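Local coordinates for microcin B17-processing protein McbC (Escherichia coli str. K-12 substr. MG1655, PDB 6GRH) that serves as the FMN-dependent oxidoreductase component needed to turn the inactive precursor of the antibiotic peptide microcin B17 into its active form, at residues F89-K94 with L182-F187; F132-S137 with A188-I193; L95-I100 with E141-G146; T147-Y152 with A163-Q168. One frame throughout, in Å; residues are numbered along the deposited sequence. Where two conformers were deposited one is given.

Interaction 1: F89-K94 with L182-F187; sequences FCDKNK and LGKPHF
Two side chains that leave their backbones in the same way, each with CG anti to its own carbonyl carbon, hold this contact at its two ends: Phe89 (chi1 -75°) lies against Leu182 and Pro185, and His186 (chi1 -77°) turns its imidazole toward the loop 91-93. The contact pins the loop before helix 97-108 to the link between helix 179-182 and strand 187-194, which enters the sheet through a classic beta bulge, His186 and Phe187 both facing Phe262. At the first end the main chains form a single bridge, Phe89 N giving a hydrogen bond to Leu182 O and Lys184 N returning one of 2.8 Å to Phe89 O. Between these bonds, Gly183 suits its place by its positive phi and the tight approach of its CA to Phe89 O (3.6 Å). Pro185 CB covers one face of the Phe89 ring toward the rim, 4.1 Å from Phe89 CG, whereas Leu182 O lies at the ring's edge and Leu182 CD1 touches Phe89 CD1 at 4.0 Å. At the second end His186 NE2 donates to Asn93 O over 2.8 Å, meeting the carbonyl almost head-on, and Asp91 CB rests on a face of the imidazole in a CH-pi contact. Asp91 OD2 is bound by Ser137 OG, and its OD1 lies 5.1 Å from Lys184 NZ, at most a longer-range attraction. A water donates to Lys184 O and, weakly, to Cys90 O, bridging the two backbones. Because NE2 is a donor, it must carry a proton; histidine combines a flat face with an N-H that ties down a loop carbonyl.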
loop_
_atom_site.group_PDB
_atom_site.type_symbol
_atom_site.label_atom_id
_atom_site.label_comp_id
_atom_site.label_asym_id
_atom_site.label_seq_id
_atom_site.Cartn_x
_atom_site.Cartn_y
_atom_site.Cartn_z
ATOM N N PHE D 89 35.112 -17.820 5.347
ATOM C CA PHE D 89 35.081 -18.765 6.483
ATOM C C PHE D 89 35.694 -20.105 6.059
ATOM O O PHE D 89 35.586 -20.501 4.897
ATOM C CB PHE D 89 33.651 -19.018 6.990
ATOM C CG PHE D 89 33.059 -17.899 7.785
ATOM C CD1 PHE D 89 32.321 -16.885 7.157
ATOM C CD2 PHE D 89 33.182 -17.866 9.172
ATOM C CE1 PHE D 89 31.726 -15.865 7.895
ATOM C CE2 PHE D 89 32.594 -16.841 9.909
ATOM C CZ PHE D 89 31.856 -15.845 9.275
ATOM N N CYS D 90 36.335 -20.784 7.000
ATOM C CA CYS D 90 36.990 -22.061 6.741
ATOM C C CYS D 90 36.583 -23.047 7.824
ATOM O O CYS D 90 36.667 -22.727 9.013
ATOM C CB CYS D 90 38.500 -21.855 6.760
ATOM S SG CYS D 90 39.425 -23.399 6.714
ATOM N N ASP D 91 36.140 -24.241 7.425
ATOM C CA ASP D 91 35.596 -25.211 8.387
ATOM C C ASP D 91 36.510 -26.417 8.631
ATOM O O ASP D 91 36.029 -27.466 9.047
ATOM C CB ASP D 91 34.182 -25.667 7.961
ATOM C CG ASP D 91 34.195 -26.496 6.676
ATOM O OD1 ASP D 91 35.157 -26.393 5.924
ATOM O OD2 ASP D 91 33.235 -27.223 6.404
ATOM N N LYS D 92 37.815 -26.266 8.404
ATOM C CA LYS D 92 38.766 -27.384 8.518
ATOM C C LYS D 92 38.828 -28.012 9.924
ATOM O O LYS D 92 39.036 -29.219 10.059
ATOM C CB LYS D 92 40.180 -26.942 8.095
ATOM N N ASN D 93 38.667 -27.193 10.960
ATOM C CA ASN D 93 38.679 -27.669 12.345
ATOM C C ASN D 93 37.281 -28.050 12.814
ATOM O O ASN D 93 36.299 -27.409 12.430
ATOM C CB ASN D 93 39.281 -26.601 13.259
ATOM C CG ASN D 93 40.722 -26.271 12.895
ATOM O OD1 ASN D 93 41.443 -27.101 12.362
ATOM N ND2 ASN D 93 41.137 -25.050 13.169
ATOM N N LYS D 94 37.189 -29.082 13.643
ATOM C CA LYS D 94 35.912 -29.515 14.200
ATOM C C LYS D 94 35.403 -28.453 15.171
ATOM O O LYS D 94 36.198 -27.843 15.878
ATOM C CB LYS D 94 36.029 -30.866 14.903
ATOM C CG LYS D 94 36.208 -32.061 13.964
ATOM C CD LYS D 94 34.867 -32.472 13.349
ATOM N N LEU D 182 31.742 -15.846 0.772
ATOM C CA LEU D 182 31.415 -16.258 2.145
ATOM C C LEU D 182 32.308 -17.357 2.667
ATOM O O LEU D 182 32.703 -17.308 3.822
ATOM C CB LEU D 182 29.953 -16.699 2.275
ATOM C CG LEU D 182 29.488 -17.092 3.677
ATOM C CD1 LEU D 182 29.478 -15.880 4.600
ATOM C CD2 LEU D 182 28.112 -17.731 3.612
ATOM N N GLY D 183 32.597 -18.344 1.827
ATOM C CA GLY D 183 33.411 -19.495 2.200
ATOM C C GLY D 183 32.540 -20.545 2.867
ATOM O O GLY D 183 31.402 -20.773 2.438
ATOM N N LYS D 184 33.053 -21.153 3.936
ATOM C CA LYS D 184 32.403 -22.272 4.586
ATOM C C LYS D 184 32.286 -22.057 6.095
ATOM O O LYS D 184 33.145 -22.474 6.859
ATOM C CB LYS D 184 33.133 -23.561 4.240
ATOM C CG LYS D 184 32.965 -23.929 2.775
ATOM C CD LYS D 184 33.387 -25.357 2.506
ATOM C CE LYS D 184 34.887 -25.472 2.344
ATOM N NZ LYS D 184 35.329 -24.965 1.008
ATOM N N PRO D 185 31.215 -21.365 6.525
ATOM C CA PRO D 185 30.904 -21.258 7.944
ATOM C C PRO D 185 30.486 -22.606 8.545
ATOM O O PRO D 185 30.005 -23.480 7.829
ATOM C CB PRO D 185 29.758 -20.245 7.994
ATOM C CG PRO D 185 29.456 -19.853 6.595
ATOM C CD PRO D 185 30.193 -20.754 5.670
ATOM N N HIS D 186 30.656 -22.758 9.857
ATOM C CA HIS D 186 30.217 -23.956 10.572
ATOM C C HIS D 186 28.710 -24.000 10.785
ATOM O O HIS D 186 28.094 -25.057 10.690
ATOM C CB HIS D 186 30.915 -24.075 11.930
ATOM C CG HIS D 186 32.333 -24.553 11.842
ATOM N ND1 HIS D 186 33.407 -23.693 11.733
ATOM C CD2 HIS D 186 32.851 -25.800 11.855
ATOM C CE1 HIS D 186 34.526 -24.394 11.694
ATOM N NE2 HIS D 186 34.217 -25.677 11.757
ATOM N N PHE D 187 28.118 -22.858 11.111
ATOM C CA PHE D 187 26.697 -22.805 11.367
ATOM C C PHE D 187 26.166 -21.409 11.154
ATOM O O PHE D 187 26.942 -20.472 10.969
ATOM C CB PHE D 187 26.383 -23.334 12.787
ATOM C CG PHE D 187 26.875 -22.468 13.921
ATOM C CD1 PHE D 187 28.165 -22.582 14.398
ATOM C CD2 PHE D 187 26.005 -21.589 14.567
ATOM C CE1 PHE D 187 28.613 -21.820 15.489
ATOM C CE2 PHE D 187 26.448 -20.805 15.629
ATOM C CZ PHE D 187 27.758 -20.939 16.098
HETATM O O HOH W 1 33.927 -21.713 9.647
#

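Interaction 2: F132-S137 with A188-I193; sequences FLCRLS and ALVYCI
Strands 129-135 and 187-194 are antiparallel neighbours within the sheet of this nitroreductase-family domain, and residues 132-134 and 188-190 form their shared ladder. Phe132 with Val190 and Cys134 with Ala188 are hydrogen-bonded pairs, each closed by two bonds; Cys134 N to Ala188 O is nearly straight at 175°, and Val190 N reaches Phe132 O at 2.8 Å. Between them Leu133 and Leu189 make a non-hydrogen-bonded pair, where Leu189 CA lies 3.3 Å from Phe132 O in a CA-H...O contact. One face of the sheet carries Phe132, Cys134, Ala188 and Val190. There Cys134 SG, placed anti to its carbonyl carbon (chi1 -69°), touches Val190 CG2 at 3.8 Å, a diagonal contact joining the two bonded pairs. Farther along, Cys192 SG comes obliquely to the Phe132 ring, 3.8 Å from Phe132 CD1, a sulfur-aromatic contact. Ala188 is small enough for Leu136 CD1 to close on its CB at 3.9 Å, just where the first strand ends. On the other face Leu133 CD1 meets Leu189 CD2 at 4.0 Å, and the helix 97-108 covers both leucines, Ile100 touching the first and Leu104 and Phe108 the second. The Phe132 ring stacks on His151 of the next strand and also packs on Phe62 of the second subunit. Leucine, valine, phenylalanine, cysteine and a small alanine suit this interior: Phe132 with Val190 and Cys134 with Ala188 satisfy each other's backbones, Leu133 and Leu189 bond outward to Tyr150 and Gln260, and the side chains add mainly apolar and sulfur contacts.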
loop_
_atom_site.group_PDB
_atom_site.type_symbol
_atom_site.label_atom_id
_atom_site.label_comp_id
_atom_site.label_asym_id
_atom_site.label_seq_id
_atom_site.Cartn_x
_atom_site.Cartn_y
_atom_site.Cartn_z
ATOM N N PHE D 132 16.511 -19.761 14.995
ATOM C CA PHE D 132 16.735 -21.082 14.461
ATOM C C PHE D 132 18.236 -21.283 14.234
ATOM O O PHE D 132 18.953 -20.345 13.889
ATOM C CB PHE D 132 15.958 -21.252 13.167
ATOM C CG PHE D 132 14.462 -21.374 13.357
ATOM C CD1 PHE D 132 13.672 -20.247 13.462
ATOM C CD2 PHE D 132 13.849 -22.625 13.423
ATOM C CE1 PHE D 132 12.283 -20.353 13.611
ATOM C CE2 PHE D 132 12.468 -22.746 13.579
ATOM C CZ PHE D 132 11.685 -21.608 13.700
ATOM N N LEU D 133 18.690 -22.505 14.468
ATOM C CA LEU D 133 20.090 -22.873 14.354
ATOM C C LEU D 133 20.209 -23.766 13.131
ATOM O O LEU D 133 19.482 -24.756 13.029
ATOM C CB LEU D 133 20.533 -23.629 15.592
ATOM C CG LEU D 133 21.867 -24.393 15.534
ATOM C CD1 LEU D 133 23.021 -23.431 15.314
ATOM C CD2 LEU D 133 22.026 -25.163 16.830
ATOM N N CYS D 134 21.100 -23.401 12.209
ATOM C CA CYS D 134 21.327 -24.173 10.983
ATOM C C CYS D 134 22.746 -24.712 10.963
ATOM O O CYS D 134 23.700 -23.936 11.014
ATOM C CB CYS D 134 21.067 -23.294 9.746
ATOM S SG CYS D 134 19.323 -22.853 9.530
ATOM N N ARG D 135 22.886 -26.042 10.897
ATOM C CA ARG D 135 24.194 -26.699 10.860
ATOM C C ARG D 135 24.645 -26.778 9.396
ATOM O O ARG D 135 23.923 -27.316 8.568
ATOM C CB ARG D 135 24.096 -28.094 11.476
ATOM C CG ARG D 135 25.355 -28.927 11.375
ATOM C CD ARG D 135 25.252 -30.165 12.259
ATOM N NE ARG D 135 26.387 -31.052 12.072
ATOM C CZ ARG D 135 26.510 -31.964 11.098
ATOM N NH1 ARG D 135 25.562 -32.143 10.174
ATOM N NH2 ARG D 135 27.606 -32.703 11.050
ATOM N N LEU D 136 25.825 -26.246 9.091
ATOM C CA LEU D 136 26.251 -25.995 7.700
ATOM C C LEU D 136 27.492 -26.722 7.228
ATOM O O LEU D 136 27.837 -26.614 6.043
ATOM C CB LEU D 136 26.506 -24.505 7.488
ATOM C CG LEU D 136 25.331 -23.568 7.737
ATOM C CD1 LEU D 136 25.764 -22.145 7.474
ATOM C CD2 LEU D 136 24.175 -23.961 6.846
ATOM N N SER D 137 28.176 -27.416 8.133
ATOM C CA SER D 137 29.372 -28.183 7.784
ATOM C C SER D 137 29.309 -29.533 8.467
ATOM O O SER D 137 28.869 -29.625 9.616
ATOM C CB SER D 137 30.615 -27.441 8.267
ATOM O OG SER D 137 31.760 -28.286 8.278
ATOM N N ALA D 188 24.837 -21.296 11.133
ATOM C CA ALA D 188 24.163 -20.008 11.092
ATOM C C ALA D 188 23.087 -19.916 12.134
ATOM O O ALA D 188 22.543 -20.916 12.558
ATOM C CB ALA D 188 23.561 -19.770 9.722
ATOM N N LEU D 189 22.785 -18.692 12.543
ATOM C CA LEU D 189 21.538 -18.406 13.239
ATOM C C LEU D 189 20.638 -17.686 12.253
ATOM O O LEU D 189 21.104 -16.826 11.491
ATOM C CB LEU D 189 21.762 -17.590 14.510
ATOM C CG LEU D 189 22.592 -18.274 15.601
ATOM C CD1 LEU D 189 22.755 -17.316 16.763
ATOM C CD2 LEU D 189 21.972 -19.606 16.035
ATOM N N VAL D 190 19.360 -18.054 12.252
ATOM C CA VAL D 190 18.345 -17.402 11.441
ATOM C C VAL D 190 17.272 -16.829 12.379
ATOM O O VAL D 190 16.670 -17.560 13.169
ATOM C CB VAL D 190 17.716 -18.372 10.433
ATOM C CG1 VAL D 190 16.749 -17.633 9.517
ATOM C CG2 VAL D 190 18.771 -19.061 9.593
ATOM N N TYR D 191 17.066 -15.516 12.313
ATOM C CA TYR D 191 16.136 -14.819 13.186
ATOM C C TYR D 191 14.851 -14.597 12.411
ATOM O O TYR D 191 14.893 -13.997 11.335
ATOM C CB TYR D 191 16.717 -13.474 13.646
ATOM C CG TYR D 191 18.007 -13.588 14.376
ATOM C CD1 TYR D 191 18.037 -13.606 15.773
ATOM C CD2 TYR D 191 19.230 -13.706 13.677
ATOM C CE1 TYR D 191 19.246 -13.742 16.457
ATOM C CE2 TYR D 191 20.451 -13.816 14.350
ATOM C CZ TYR D 191 20.451 -13.834 15.741
ATOM O OH TYR D 191 21.623 -13.920 16.430
ATOM N N CYS D 192 13.728 -15.063 12.957
ATOM C CA CYS D 192 12.454 -15.070 12.252
ATOM C C CYS D 192 11.359 -14.362 13.039
ATOM O O CYS D 192 11.236 -14.550 14.238
ATOM C CB CYS D 192 12.005 -16.498 11.996
ATOM S SG CYS D 192 13.174 -17.415 10.967
ATOM N N ILE D 193 10.553 -13.588 12.329
ATOM C CA ILE D 193 9.410 -12.900 12.889
ATOM C C ILE D 193 8.149 -13.761 12.744
ATOM O O ILE D 193 7.853 -14.248 11.653
ATOM C CB ILE D 193 9.169 -11.530 12.222
ATOM C CG1 ILE D 193 8.043 -10.773 12.953
ATOM C CG2 ILE D 193 8.865 -11.627 10.730
ATOM C CD1 ILE D 193 7.869 -9.369 12.438
#

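Interaction 3: L95-I100 with E141-G146; sequences LSIRTI and ENWQAG
Ile97 lays its CG2 methyl over the centre of the Trp143 six-membered ring, 3.6 Å from the centroid and only 16° off the ring normal, a close CH-pi contact. The rest of the side chain follows the indole: Ile97 CB lies 3.6 Å from Trp143 CE2, and Ile97 CD1 lies above the rim of the indole, 3.7 Å from Trp143 NE1, the two side chains running past each other in opposite directions. With chi1 at 56°, Ile97 CG1 falls between its backbone N and carbonyl carbon, which leaves CG2 to press on the ring while CG1 faces Glu141 OE1. Ile100 meets the same indole at its edge, Ile100 CG2 lying 3.7 Å from Trp143 CH2 and near the ring plane. Thus two isoleucines on one side of the helix 97-108 grip a broad flat group by face and edge. Trp143 NE1 turns to Glu101 of that helix, and the indole also packs on Ile70 of the second subunit.

Beside this apolar patch lies a polar one. Glu141 N donates to Leu95 O at 3.0 Å in an almost straight bond, and Glu141 OE1 accepts from Ile97 N at 3.1 Å on its anti side. Glu141 O, in contrast, is buried without a polar partner, Ile97 CG2 lying 3.6 Å from it. Ser96 is the N-cap residue, its OG accepting from Thr99 N. The carboxylate therefore lies at a helix start, where the backbone N-H of Ile97 and the positive end of the helix dipole would be expected to stabilise its negative charge, and a long, extended glutamate can reach there from the facing loop.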
loop_
_atom_site.group_PDB
_atom_site.type_symbol
_atom_site.label_atom_id
_atom_site.label_comp_id
_atom_site.label_asym_id
_atom_site.label_seq_id
_atom_site.Cartn_x
_atom_site.Cartn_y
_atom_site.Cartn_z
ATOM N N LEU D 95 34.095 -28.210 15.170
ATOM C CA LEU D 95 33.473 -27.242 16.082
ATOM C C LEU D 95 32.511 -28.005 16.980
ATOM O O LEU D 95 31.613 -28.679 16.486
ATOM C CB LEU D 95 32.719 -26.146 15.314
ATOM C CG LEU D 95 31.957 -25.134 16.211
ATOM C CD1 LEU D 95 32.939 -24.283 17.002
ATOM C CD2 LEU D 95 31.025 -24.249 15.432
ATOM N N SER D 96 32.691 -27.890 18.290
ATOM C CA SER D 96 31.930 -28.698 19.246
ATOM C C SER D 96 30.548 -28.099 19.481
ATOM O O SER D 96 30.361 -26.882 19.364
ATOM C CB SER D 96 32.665 -28.786 20.583
ATOM O OG SER D 96 32.578 -27.546 21.263
ATOM N N ILE D 97 29.587 -28.955 19.820
ATOM C CA ILE D 97 28.272 -28.488 20.292
ATOM C C ILE D 97 28.392 -27.593 21.534
ATOM O O ILE D 97 27.574 -26.692 21.724
ATOM C CB ILE D 97 27.270 -29.644 20.576
ATOM C CG1 ILE D 97 27.823 -30.670 21.594
ATOM C CG2 ILE D 97 26.862 -30.332 19.280
ATOM C CD1 ILE D 97 26.806 -31.693 22.045
ATOM N N ARG D 98 29.424 -27.838 22.349
ATOM C CA ARG D 98 29.734 -27.028 23.541
ATOM C C ARG D 98 29.914 -25.539 23.218
ATOM O O ARG D 98 29.427 -24.675 23.938
ATOM C CB ARG D 98 30.980 -27.590 24.256
ATOM N N THR D 99 30.581 -25.249 22.111
ATOM C CA THR D 99 30.766 -23.876 21.651
ATOM C C THR D 99 29.443 -23.232 21.221
ATOM O O THR D 99 29.165 -22.069 21.549
ATOM C CB THR D 99 31.796 -23.823 20.512
ATOM O OG1 THR D 99 33.054 -24.267 21.012
ATOM C CG2 THR D 99 31.961 -22.406 19.954
ATOM N N ILE D 100 28.617 -23.991 20.510
ATOM C CA ILE D 100 27.336 -23.469 20.007
ATOM C C ILE D 100 26.365 -23.241 21.188
ATOM O O ILE D 100 25.693 -22.208 21.261
ATOM C CB ILE D 100 26.731 -24.395 18.921
ATOM C CG1 ILE D 100 27.699 -24.543 17.728
ATOM C CG2 ILE D 100 25.393 -23.863 18.447
ATOM C CD1 ILE D 100 27.317 -25.608 16.714
ATOM N N GLU D 141 29.931 -30.632 15.002
ATOM C CA GLU D 141 29.357 -31.723 15.803
ATOM C C GLU D 141 27.828 -31.519 15.852
ATOM O O GLU D 141 27.356 -30.395 15.702
ATOM C CB GLU D 141 29.940 -31.683 17.219
ATOM C CG GLU D 141 29.974 -33.018 17.937
ATOM C CD GLU D 141 30.446 -32.933 19.395
ATOM O OE1 GLU D 141 30.686 -31.820 19.931
ATOM O OE2 GLU D 141 30.556 -34.011 20.015
ATOM N N ASN D 142 27.071 -32.592 16.049
ATOM C CA ASN D 142 25.609 -32.530 16.061
ATOM C C ASN D 142 25.007 -33.163 17.324
ATOM O O ASN D 142 25.610 -34.029 17.931
ATOM C CB ASN D 142 25.057 -33.224 14.814
ATOM C CG ASN D 142 23.732 -32.637 14.348
ATOM O OD1 ASN D 142 23.092 -31.845 15.044
ATOM N ND2 ASN D 142 23.305 -33.050 13.171
ATOM N N TRP D 143 23.812 -32.710 17.702
ATOM C CA TRP D 143 23.095 -33.259 18.860
ATOM C C TRP D 143 22.327 -34.510 18.469
ATOM O O TRP D 143 22.340 -35.495 19.177
ATOM C CB TRP D 143 22.117 -32.232 19.425
ATOM C CG TRP D 143 22.784 -31.058 20.028
ATOM C CD1 TRP D 143 23.163 -30.909 21.335
ATOM C CD2 TRP D 143 23.176 -29.865 19.356
ATOM N NE1 TRP D 143 23.746 -29.679 21.514
ATOM C CE2 TRP D 143 23.779 -29.027 20.311
ATOM C CE3 TRP D 143 23.075 -29.420 18.033
ATOM C CZ2 TRP D 143 24.282 -27.766 19.986
ATOM C CZ3 TRP D 143 23.581 -28.164 17.711
ATOM C CH2 TRP D 143 24.178 -27.358 18.683
ATOM N N GLN D 144 21.627 -34.433 17.346
ATOM C CA GLN D 144 20.802 -35.509 16.835
ATOM C C GLN D 144 21.247 -35.777 15.396
ATOM O O GLN D 144 21.132 -34.897 14.543
ATOM C CB GLN D 144 19.336 -35.063 16.866
ATOM C CG GLN D 144 18.341 -36.122 16.437
ATOM C CD GLN D 144 16.918 -35.683 16.666
ATOM O OE1 GLN D 144 16.361 -34.910 15.897
ATOM N NE2 GLN D 144 16.323 -36.162 17.741
ATOM N N ALA D 145 21.747 -36.981 15.141
ATOM C CA ALA D 145 22.279 -37.352 13.832
ATOM C C ALA D 145 21.271 -37.074 12.718
ATOM O O ALA D 145 20.138 -37.554 12.761
ATOM C CB ALA D 145 22.687 -38.831 13.817
ATOM N N GLY D 146 21.680 -36.274 11.742
ATOM C CA GLY D 146 20.868 -36.014 10.558
ATOM C C GLY D 146 19.907 -34.847 10.660
ATOM O O GLY D 146 19.286 -34.491 9.671
#

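Interaction 4: T147-Y152 with A163-Q168; sequences TNVYHY and ATCNTQ
Ala163 O takes two backbone hydrogen bonds at once, from the consecutive residues Asn148 (N, 3.0 Å) and Val149 (N, 3.3 Å), because both of these face the one alanine. This is a classic beta bulge, placed where the loop 136-148 becomes the strand 149-153. Asn148 N approaches in the carbonyl plane, whereas Val149 N is tilted 24° from it, so the two donors meet the oxygen differently. Val149 and Ala163 are an antiparallel hydrogen-bonded pair, completed by Ala163 N giving a long bond to Val149 O at 3.3 Å.

The two strands, 149-153 and 158-163, are consecutive in the chain and form a beta hairpin at one margin of the sheet; after three residues, the last of them the N-cap Asn166, the second strand leads into helix 167-175. Asn148 ties down that turn: its ND2 donates to Cys165 O at 2.8 Å in a bond of 174°, with the acceptor lying in the amide plane. Its OD1 is held by Arg135 NH1, so both ends of the amide have partners and its rotation is fixed. Val149 CG2, anti to its carbonyl carbon, lies 3.8 Å from both Ala163 CB and Cys165 SG, and Leu170 of the helix touches both Val149 and Cys165. Thr147 sends CG2 to within 3.5 Å of Ala163 O, while its OG1 is bonded to Gln144 OE1.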
loop_
_atom_site.group_PDB
_atom_site.type_symbol
_atom_site.label_atom_id
_atom_site.label_comp_id
_atom_site.label_asym_id
_atom_site.label_seq_id
_atom_site.Cartn_x
_atom_site.Cartn_y
_atom_site.Cartn_z
ATOM N N THR D 147 19.776 -34.248 11.839
ATOM C CA THR D 147 18.957 -33.055 12.012
ATOM C C THR D 147 19.878 -31.851 11.908
ATOM O O THR D 147 20.823 -31.735 12.689
ATOM C CB THR D 147 18.247 -33.079 13.367
ATOM O OG1 THR D 147 17.409 -34.229 13.408
ATOM C CG2 THR D 147 17.421 -31.825 13.587
ATOM N N ASN D 148 19.615 -30.984 10.930
ATOM C CA ASN D 148 20.471 -29.829 10.669
ATOM C C ASN D 148 19.841 -28.489 10.912
ATOM O O ASN D 148 20.521 -27.493 10.790
ATOM C CB ASN D 148 21.002 -29.890 9.253
ATOM C CG ASN D 148 22.022 -30.970 9.089
ATOM O OD1 ASN D 148 22.941 -31.075 9.900
ATOM N ND2 ASN D 148 21.858 -31.806 8.063
ATOM N N VAL D 149 18.553 -28.456 11.239
ATOM C CA VAL D 149 17.893 -27.227 11.668
ATOM C C VAL D 149 17.261 -27.503 13.016
ATOM O O VAL D 149 16.634 -28.537 13.191
ATOM C CB VAL D 149 16.808 -26.775 10.683
ATOM C CG1 VAL D 149 16.253 -25.439 11.105
ATOM C CG2 VAL D 149 17.365 -26.670 9.272
ATOM N N TYR D 150 17.427 -26.567 13.943
ATOM C CA TYR D 150 16.856 -26.649 15.276
ATOM C C TYR D 150 16.235 -25.308 15.582
ATOM O O TYR D 150 16.583 -24.310 14.955
ATOM C CB TYR D 150 17.942 -26.938 16.329
ATOM C CG TYR D 150 18.637 -28.267 16.202
ATOM C CD1 TYR D 150 19.785 -28.415 15.408
ATOM C CD2 TYR D 150 18.175 -29.376 16.890
ATOM C CE1 TYR D 150 20.432 -29.628 15.301
ATOM C CE2 TYR D 150 18.817 -30.604 16.778
ATOM C CZ TYR D 150 19.940 -30.723 15.990
ATOM O OH TYR D 150 20.551 -31.945 15.879
ATOM N N HIS D 151 15.316 -25.284 16.547
ATOM C CA HIS D 151 14.739 -24.058 17.042
ATOM C C HIS D 151 15.190 -23.906 18.496
ATOM O O HIS D 151 14.996 -24.819 19.283
ATOM C CB HIS D 151 13.233 -24.171 16.885
ATOM C CG HIS D 151 12.447 -23.092 17.550
ATOM N ND1 HIS D 151 11.313 -23.358 18.279
ATOM C CD2 HIS D 151 12.617 -21.753 17.587
ATOM C CE1 HIS D 151 10.808 -22.224 18.737
ATOM N NE2 HIS D 151 11.574 -21.231 18.318
ATOM N N TYR D 152 15.833 -22.781 18.842
ATOM C CA TYR D 152 16.261 -22.542 20.212
ATOM C C TYR D 152 15.110 -21.996 21.052
ATOM O O TYR D 152 14.492 -21.012 20.664
ATOM C CB TYR D 152 17.459 -21.578 20.288
ATOM C CG TYR D 152 17.964 -21.407 21.713
ATOM C CD1 TYR D 152 18.370 -22.503 22.453
ATOM C CD2 TYR D 152 18.004 -20.160 22.327
ATOM C CE1 TYR D 152 18.828 -22.380 23.750
ATOM C CE2 TYR D 152 18.462 -20.019 23.636
ATOM C CZ TYR D 152 18.876 -21.128 24.349
ATOM O OH TYR D 152 19.323 -21.030 25.651
ATOM N N ALA D 163 14.346 -29.735 11.148
ATOM C CA ALA D 163 14.471 -30.286 9.787
ATOM C C ALA D 163 15.688 -31.172 9.608
ATOM O O ALA D 163 16.726 -30.965 10.232
ATOM C CB ALA D 163 14.497 -29.171 8.755
ATOM N N THR D 164 15.524 -32.163 8.740
ATOM C CA THR D 164 16.567 -33.083 8.360
ATOM C C THR D 164 17.036 -32.832 6.921
ATOM O O THR D 164 17.454 -33.770 6.249
ATOM C CB THR D 164 16.032 -34.522 8.446
ATOM O OG1 THR D 164 14.911 -34.649 7.570
ATOM C CG2 THR D 164 15.579 -34.865 9.860
ATOM N N CYS D 165 16.971 -31.596 6.434
ATOM C CA CYS D 165 17.584 -31.272 5.140
ATOM C C CYS D 165 19.092 -31.430 5.274
ATOM O O CYS D 165 19.633 -31.280 6.381
ATOM C CB CYS D 165 17.262 -29.855 4.706
ATOM S SG CYS D 165 17.474 -28.628 6.013
ATOM N N ASN D 166 19.780 -31.774 4.182
ATOM C CA ASN D 166 21.239 -31.937 4.264
ATOM C C ASN D 166 21.909 -30.575 4.431
ATOM O O ASN D 166 21.292 -29.528 4.188
ATOM C CB ASN D 166 21.846 -32.739 3.090
ATOM C CG ASN D 166 21.510 -32.165 1.716
ATOM O OD1 ASN D 166 21.499 -30.959 1.494
ATOM N ND2 ASN D 166 21.253 -33.050 0.782
ATOM N N THR D 167 23.168 -30.616 4.843
ATOM C CA THR D 167 23.955 -29.427 5.121
ATOM C C THR D 167 24.193 -28.559 3.863
ATOM O O THR D 167 24.209 -27.326 3.944
ATOM C CB THR D 167 25.275 -29.857 5.790
ATOM O OG1 THR D 167 25.517 -29.044 6.943
ATOM C CG2 THR D 167 26.454 -29.807 4.819
ATOM N N GLN D 168 24.334 -29.207 2.705
ATOM C CA GLN D 168 24.517 -28.500 1.405
ATOM C C GLN D 168 23.297 -27.682 0.947
ATOM O O GLN D 168 23.449 -26.555 0.465
ATOM C CB GLN D 168 24.918 -29.479 0.308
ATOM C CG GLN D 168 26.261 -30.174 0.566
ATOM C CD GLN D 168 26.166 -31.497 1.347
ATOM O OE1 GLN D 168 25.097 -31.898 1.846
ATOM N NE2 GLN D 168 27.301 -32.182 1.454
#

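Interactions 2 and 4 are buried, 2 nearest the chain's centre as a regular ladder in mid-sheet; interaction 4 continues the same sheet outward, since strands 129-135 and 149-153 are neighbours, but there the pairing is bulged and an amide joins in. Interactions 1 and 3 are partly exposed: interaction 1 joins two loops and interaction 3 joins the start of helix 97-108 to a loop, relying on one or two backbone bonds, a histidine or carboxylate, and CH-pi contacts. Phe187 packs on Leu95 and Ile100 and also on Leu133, bringing interactions 1, 2 and 3 together. Asp91 bonds to Ser137 between 1 and 2, and Asn142 bonds to Tyr150 between 3 and 4, whereas 1 and 4 do not touch.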